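Local atomic coordinates of putative glycosidase ph117-related (Bacteroides thetaiotaomicron, PDB entry 5A7V), a protein that binds mannose sugars and probably cleaves mannosidic linkages, as do the mannoside-active enzymes of family GH130. Residues A[131-136]-A[182-187]; A[154-159]-A[173-178]. All blocks are in the same frame, centred on the assembly; numbering follows the deposited sequence. Where two conformers were deposited one is given.

Contact 1: A[131-136]-A[182-187]; sequences DNDTQK and WTKHGP
Lys184 reaches out from the edge strand 183-187 and gives its ammonium group to Asp133, NZ standing 2.8 Å from OD2 on the syn lone pair of the carboxylate. That salt bridge is one of several grips on the same nitrogen: Glu139 supplies a second carboxylate, the backbone carbonyl of Tyr129 accepts a hydrogen bond, and Phe128 adds a cation-pi contact. Extended beyond CG, the lysine chain meets Asp133 at about a right angle and runs past Gln135 in the opposite direction, Gln135 CG lying 3.8 Å from Lys184 CB. The other oxygen of Asp133 works inside its own loop: Asp133 OD1 takes the backbone N-H of Gln135 at 2.9 Å from above the carboxylate plane, closing an Asx turn within the type I turn 133-136 that leads into helix 136-139. This loop is held against an edge strand of a four-stranded antiparallel sheet, one blade of the five-bladed beta-propeller known for GH130 enzymes. Bent at chi2 (-53°), the Gln135 side chain lays its buried amide against Gly186, with OE1 3.3 Å from Gly186 CA. Gln135 OE1 accepts from Gln163 NE2 of strand 157-164, while Gln135 NE2 donates to Thr134 OG1 at 2.9 Å. A water donates to Lys184 O at 2.8 Å and also lies close to Thr134 OG1, bridging the two segments.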
loop_
_atom_site.group_PDB
_atom_site.type_symbol
_atom_site.label_atom_id
_atom_site.label_comp_id
_atom_site.label_asym_id
_atom_site.label_seq_id
_atom_site.Cartn_x
_atom_site.Cartn_y
_atom_site.Cartn_z
ATOM N N ASP A 131 -10.861 8.623 -17.115
ATOM C CA ASP A 131 -12.057 8.687 -17.994
ATOM C C ASP A 131 -12.465 10.135 -18.186
ATOM O O ASP A 131 -11.828 11.066 -17.654
ATOM C CB ASP A 131 -13.145 7.741 -17.410
ATOM C CG ASP A 131 -14.227 7.252 -18.397
ATOM O OD1 ASP A 131 -14.466 7.871 -19.465
ATOM O OD2 ASP A 131 -14.817 6.175 -18.054
ATOM N N ASN A 132 -13.559 10.316 -18.948
ATOM C CA ASN A 132 -14.088 11.623 -19.310
ATOM C C ASN A 132 -14.975 12.140 -18.163
ATOM O O ASN A 132 -16.205 12.199 -18.255
ATOM C CB ASN A 132 -14.873 11.498 -20.617
ATOM C CG ASN A 132 -14.049 10.902 -21.741
ATOM O OD1 ASN A 132 -14.201 9.697 -22.160
ATOM N ND2 ASN A 132 -13.199 11.701 -22.227
ATOM N N ASP A 133 -14.331 12.473 -17.050
ATOM C CA ASP A 133 -14.975 12.648 -15.776
ATOM C C ASP A 133 -14.404 13.890 -15.070
ATOM O O ASP A 133 -13.591 14.645 -15.647
ATOM C CB ASP A 133 -14.893 11.325 -14.964
ATOM C CG ASP A 133 -13.468 10.921 -14.567
ATOM O OD1 ASP A 133 -12.618 11.815 -14.436
ATOM O OD2 ASP A 133 -13.296 9.699 -14.383
ATOM N N THR A 134 -14.876 14.131 -13.850
ATOM C CA THR A 134 -14.504 15.311 -13.090
ATOM C C THR A 134 -12.985 15.380 -12.804
ATOM O O THR A 134 -12.468 16.443 -12.473
ATOM C CB THR A 134 -15.232 15.331 -11.740
ATOM O OG1 THR A 134 -14.955 14.099 -11.071
ATOM C CG2 THR A 134 -16.703 15.549 -11.880
ATOM N N GLN A 135 -12.294 14.233 -12.880
ATOM C CA GLN A 135 -10.865 14.145 -12.496
ATOM C C GLN A 135 -9.926 14.144 -13.693
ATOM O O GLN A 135 -8.712 13.917 -13.485
ATOM C CB GLN A 135 -10.629 12.903 -11.622
ATOM C CG GLN A 135 -11.543 12.856 -10.410
ATOM C CD GLN A 135 -11.516 14.133 -9.562
ATOM O OE1 GLN A 135 -10.460 14.629 -9.148
ATOM N NE2 GLN A 135 -12.703 14.688 -9.324
ATOM N N LYS A 136 -10.384 14.416 -14.902
ATOM C CA LYS A 136 -9.544 14.201 -16.067
ATOM C C LYS A 136 -8.294 15.074 -16.056
ATOM O O LYS A 136 -7.227 14.592 -16.478
ATOM C CB LYS A 136 -10.355 14.356 -17.367
ATOM C CG LYS A 136 -10.872 15.718 -17.669
ATOM C CD LYS A 136 -11.492 15.743 -19.093
ATOM C CE LYS A 136 -11.795 17.138 -19.582
ATOM N NZ LYS A 136 -11.832 17.217 -21.082
ATOM N N TRP A 182 -17.397 2.732 -9.145
ATOM C CA TRP A 182 -16.648 3.640 -8.282
ATOM C C TRP A 182 -17.043 5.094 -8.536
ATOM O O TRP A 182 -17.084 5.554 -9.687
ATOM C CB TRP A 182 -15.126 3.477 -8.510
ATOM C CG TRP A 182 -14.591 2.190 -8.039
ATOM C CD1 TRP A 182 -14.374 1.075 -8.789
ATOM C CD2 TRP A 182 -14.162 1.877 -6.718
ATOM N NE1 TRP A 182 -13.855 0.057 -8.004
ATOM C CE2 TRP A 182 -13.704 0.536 -6.728
ATOM C CE3 TRP A 182 -14.119 2.596 -5.519
ATOM C CZ2 TRP A 182 -13.226 -0.096 -5.578
ATOM C CZ3 TRP A 182 -13.666 1.985 -4.390
ATOM C CH2 TRP A 182 -13.245 0.627 -4.409
ATOM N N THR A 183 -17.222 5.844 -7.449
ATOM C CA THR A 183 -17.399 7.306 -7.542
ATOM C C THR A 183 -16.091 7.974 -7.093
ATOM O O THR A 183 -15.621 7.679 -5.984
ATOM C CB THR A 183 -18.594 7.794 -6.718
ATOM O OG1 THR A 183 -19.775 7.148 -7.179
ATOM C CG2 THR A 183 -18.683 9.306 -6.784
ATOM N N LYS A 184 -15.553 8.839 -7.970
ATOM C CA LYS A 184 -14.311 9.593 -7.719
ATOM C C LYS A 184 -14.681 10.877 -6.984
ATOM O O LYS A 184 -15.492 11.667 -7.465
ATOM C CB LYS A 184 -13.576 9.914 -9.026
ATOM C CG LYS A 184 -13.074 8.659 -9.722
ATOM C CD LYS A 184 -12.379 9.019 -11.040
ATOM C CE LYS A 184 -12.014 7.778 -11.812
ATOM N NZ LYS A 184 -11.353 8.151 -13.100
ATOM N N HIS A 185 -14.082 11.068 -5.812
ATOM C CA HIS A 185 -14.330 12.265 -5.004
ATOM C C HIS A 185 -13.247 13.322 -5.109
ATOM O O HIS A 185 -13.405 14.427 -4.587
ATOM C CB HIS A 185 -14.630 11.922 -3.555
ATOM C CG HIS A 185 -15.956 11.271 -3.380
ATOM N ND1 HIS A 185 -17.065 11.998 -3.038
ATOM C CD2 HIS A 185 -16.363 9.991 -3.527
ATOM C CE1 HIS A 185 -18.105 11.196 -2.986
ATOM N NE2 HIS A 185 -17.705 9.970 -3.245
ATOM N N GLY A 186 -12.166 13.012 -5.799
ATOM C CA GLY A 186 -11.057 13.947 -5.974
ATOM C C GLY A 186 -10.022 13.903 -4.842
ATOM O O GLY A 186 -10.084 13.056 -3.943
ATOM N N PRO A 187 -9.057 14.824 -4.913
ATOM C CA PRO A 187 -7.987 14.875 -3.907
ATOM C C PRO A 187 -8.499 14.883 -2.473
ATOM O O PRO A 187 -9.427 15.655 -2.118
ATOM C CB PRO A 187 -7.226 16.151 -4.289
ATOM C CG PRO A 187 -7.452 16.298 -5.770
ATOM C CD PRO A 187 -8.882 15.837 -5.983
HETATM O O HOH W 1 -16.657 13.525 -9.275
#

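Contact 2: A[154-159]-A[173-178]. With SO4 (sulfate ion), chain H.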
loop_
_atom_site.group_PDB
_atom_site.type_symbol
_atom_site.label_atom_id
_atom_site.label_comp_id
_atom_site.label_asym_id
_atom_site.label_seq_id
_atom_site.Cartn_x
_atom_site.Cartn_y
_atom_site.Cartn_z
ATOM N N GLU A 154 -20.784 -0.452 7.709
ATOM C CA GLU A 154 -22.027 -0.358 6.963
ATOM C C GLU A 154 -21.869 -0.790 5.480
ATOM O O GLU A 154 -22.826 -0.779 4.729
ATOM C CB GLU A 154 -22.579 1.079 7.088
ATOM C CG GLU A 154 -22.817 1.575 8.575
ATOM C CD GLU A 154 -21.550 1.916 9.466
ATOM O OE1 GLU A 154 -20.476 2.459 8.997
ATOM O OE2 GLU A 154 -21.691 1.672 10.725
ATOM N N GLY A 155 -20.634 -1.139 5.058
ATOM C CA GLY A 155 -20.412 -1.775 3.757
ATOM C C GLY A 155 -19.932 -0.865 2.630
ATOM O O GLY A 155 -19.999 -1.253 1.480
ATOM N N LEU A 156 -19.478 0.335 2.957
ATOM C CA LEU A 156 -18.916 1.246 1.950
ATOM C C LEU A 156 -17.392 1.030 1.848
ATOM O O LEU A 156 -16.692 1.217 2.835
ATOM C CB LEU A 156 -19.222 2.691 2.279
ATOM C CG LEU A 156 -18.783 3.716 1.251
ATOM C CD1 LEU A 156 -19.575 3.553 -0.030
ATOM C CD2 LEU A 156 -18.847 5.143 1.784
ATOM N N TYR A 157 -16.938 0.586 0.675
ATOM C CA TYR A 157 -15.496 0.511 0.405
ATOM C C TYR A 157 -14.982 1.896 0.093
ATOM O O TYR A 157 -15.528 2.639 -0.750
ATOM C CB TYR A 157 -15.234 -0.455 -0.751
ATOM C CG TYR A 157 -15.613 -1.872 -0.443
ATOM C CD1 TYR A 157 -14.746 -2.734 0.232
ATOM C CD2 TYR A 157 -16.850 -2.405 -0.844
ATOM C CE1 TYR A 157 -15.066 -4.051 0.508
ATOM C CE2 TYR A 157 -17.183 -3.721 -0.523
ATOM C CZ TYR A 157 -16.300 -4.541 0.152
ATOM O OH TYR A 157 -16.684 -5.849 0.445
ATOM N N VAL A 158 -13.833 2.208 0.731
ATOM C CA VAL A 158 -13.164 3.468 0.593
ATOM C C VAL A 158 -11.737 3.172 0.066
ATOM O O VAL A 158 -10.961 2.471 0.736
ATOM C CB VAL A 158 -13.089 4.258 1.908
ATOM C CG1 VAL A 158 -12.433 5.618 1.716
ATOM C CG2 VAL A 158 -14.494 4.444 2.470
ATOM N N MET A 159 -11.459 3.707 -1.132
ATOM C CA MET A 159 -10.151 3.537 -1.823
ATOM C C MET A 159 -9.386 4.836 -1.745
ATOM O O MET A 159 -9.891 5.901 -2.156
ATOM C CB MET A 159 -10.338 3.255 -3.312
ATOM C CG MET A 159 -9.032 3.085 -4.095
ATOM S SD MET A 159 -9.154 3.257 -5.870
ATOM C CE MET A 159 -10.157 1.820 -6.240
ATOM N N ILE A 173 -9.540 9.987 -3.284
ATOM C CA ILE A 173 -10.488 9.041 -2.669
ATOM C C ILE A 173 -11.543 8.631 -3.700
ATOM O O ILE A 173 -12.064 9.499 -4.449
ATOM C CB ILE A 173 -11.199 9.636 -1.424
ATOM C CG1 ILE A 173 -10.244 10.289 -0.428
ATOM C CG2 ILE A 173 -12.074 8.588 -0.775
ATOM C CD1 ILE A 173 -9.264 9.316 0.247
ATOM N N ALA A 174 -11.851 7.358 -3.711
ATOM C CA ALA A 174 -13.033 6.854 -4.465
ATOM C C ALA A 174 -13.774 5.890 -3.561
ATOM O O ALA A 174 -13.210 5.276 -2.666
ATOM C CB ALA A 174 -12.593 6.147 -5.750
ATOM N N THR A 175 -15.106 5.800 -3.791
ATOM C CA THR A 175 -15.928 4.919 -2.983
ATOM C C THR A 175 -16.821 4.027 -3.831
ATOM O O THR A 175 -17.135 4.359 -4.994
ATOM C CB THR A 175 -16.817 5.693 -1.973
ATOM O OG1 THR A 175 -17.743 6.514 -2.668
ATOM C CG2 THR A 175 -15.965 6.574 -1.041
ATOM N N SER A 176 -17.200 2.903 -3.256
ATOM C CA SER A 176 -18.030 1.893 -3.965
ATOM C C SER A 176 -18.684 0.966 -2.961
ATOM O O SER A 176 -18.122 0.730 -1.888
ATOM C CB SER A 176 -17.146 1.066 -4.928
ATOM O OG SER A 176 -17.872 0.016 -5.560
ATOM N N ARG A 177 -19.839 0.401 -3.322
ATOM C CA ARG A 177 -20.417 -0.680 -2.520
ATOM C C ARG A 177 -20.061 -2.081 -3.052
ATOM O O ARG A 177 -20.168 -3.069 -2.326
ATOM C CB ARG A 177 -21.950 -0.525 -2.401
ATOM C CG ARG A 177 -22.304 0.765 -1.672
ATOM C CD ARG A 177 -23.703 0.753 -1.154
ATOM N NE ARG A 177 -23.841 -0.227 -0.096
ATOM C CZ ARG A 177 -23.509 -0.046 1.179
ATOM N NH1 ARG A 177 -23.020 1.116 1.639
ATOM N NH2 ARG A 177 -23.672 -1.062 1.987
ATOM N N ASN A 178 -19.643 -2.182 -4.304
ATOM C CA ASN A 178 -19.430 -3.471 -4.923
ATOM C C ASN A 178 -18.047 -3.676 -5.579
ATOM O O ASN A 178 -17.845 -4.700 -6.221
ATOM C CB ASN A 178 -20.562 -3.744 -5.925
ATOM C CG ASN A 178 -20.494 -2.845 -7.142
ATOM O OD1 ASN A 178 -19.566 -2.019 -7.302
ATOM N ND2 ASN A 178 -21.508 -2.969 -8.010
HETATM S S SO4 H . -24.663 -3.694 -0.722
HETATM O O1 SO4 H . -25.781 -4.664 -0.565
HETATM O O2 SO4 H . -25.248 -2.394 -1.130
HETATM O O3 SO4 H . -23.716 -4.109 -1.792
HETATM O O4 SO4 H . -23.929 -3.562 0.562
HETATM O O HOH W 2 -20.911 -3.557 0.276
#
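The Arg177 guanidinium has Gly155 O over one face, and in its plane at the edge sit Glu154 O and a sulfate ion, probably from the crystallisation liquor. The Tyr157 ring is met at its edge by the carbonyls of Ser176 and Arg177, Tyr157 CE2 lying 3.5 Å from Arg177 O; its hydroxyl is hydrogen-bonded to Leu83 O and to His84 ND1. Both residues belong to the open end of the beta hairpin formed by strands 157-164 and 169-176. Tyr157 with Ser176 and Met159 with Ala174 are antiparallel hydrogen-bonded pairs, each closed by two backbone bonds, and Val158 with Thr175 is the non-hydrogen-bonded pair between them. Val158 and Thr175 share one face of the sheet; Val158 CG1 packs 3.9 Å from Ile173 CG2, and Leu156 CD1 lies 4.0 Å from Thr175 CB. Ser176 OG accepts from Asn178 N in an ST turn, with Leu179 N as a further donor. A bend at chi3 (67°) turns the end of Arg177 toward the backbone of Glu154 and Gly155. Arg177 NE donates to sulfate O2 at 2.8 Å. Arg177 NH2 serves sulfate O4 as well as a carbonyl lone pair of Glu154, the NH2 to Glu154 O distance being 2.9 Å and the N-H...O angle 175°.

Contacts 1 and 2 lie with centres about 14 Å apart on the same side of the chain's centre, and both reach one four-stranded antiparallel sheet, ordered 143-151, 157-164, 169-176, 183-187. Contact 2 joins the two middle strands; contact 1 takes the outer strand 183-187 and ties it to the loop before helix 136-139. In sequence, contact 2 is nested within the loop that contact 1 closes. Strands 169-176 and 183-187 follow each other and pair directly, Thr183 N lying 2.9 Å from Thr175 O, while Trp182 CE3 packs 3.4 Å from Ser176 CB. The side chains of Pro187 and Met159 are about 13 and 14 Å from the bound mannose sugars, so neither contact touches them.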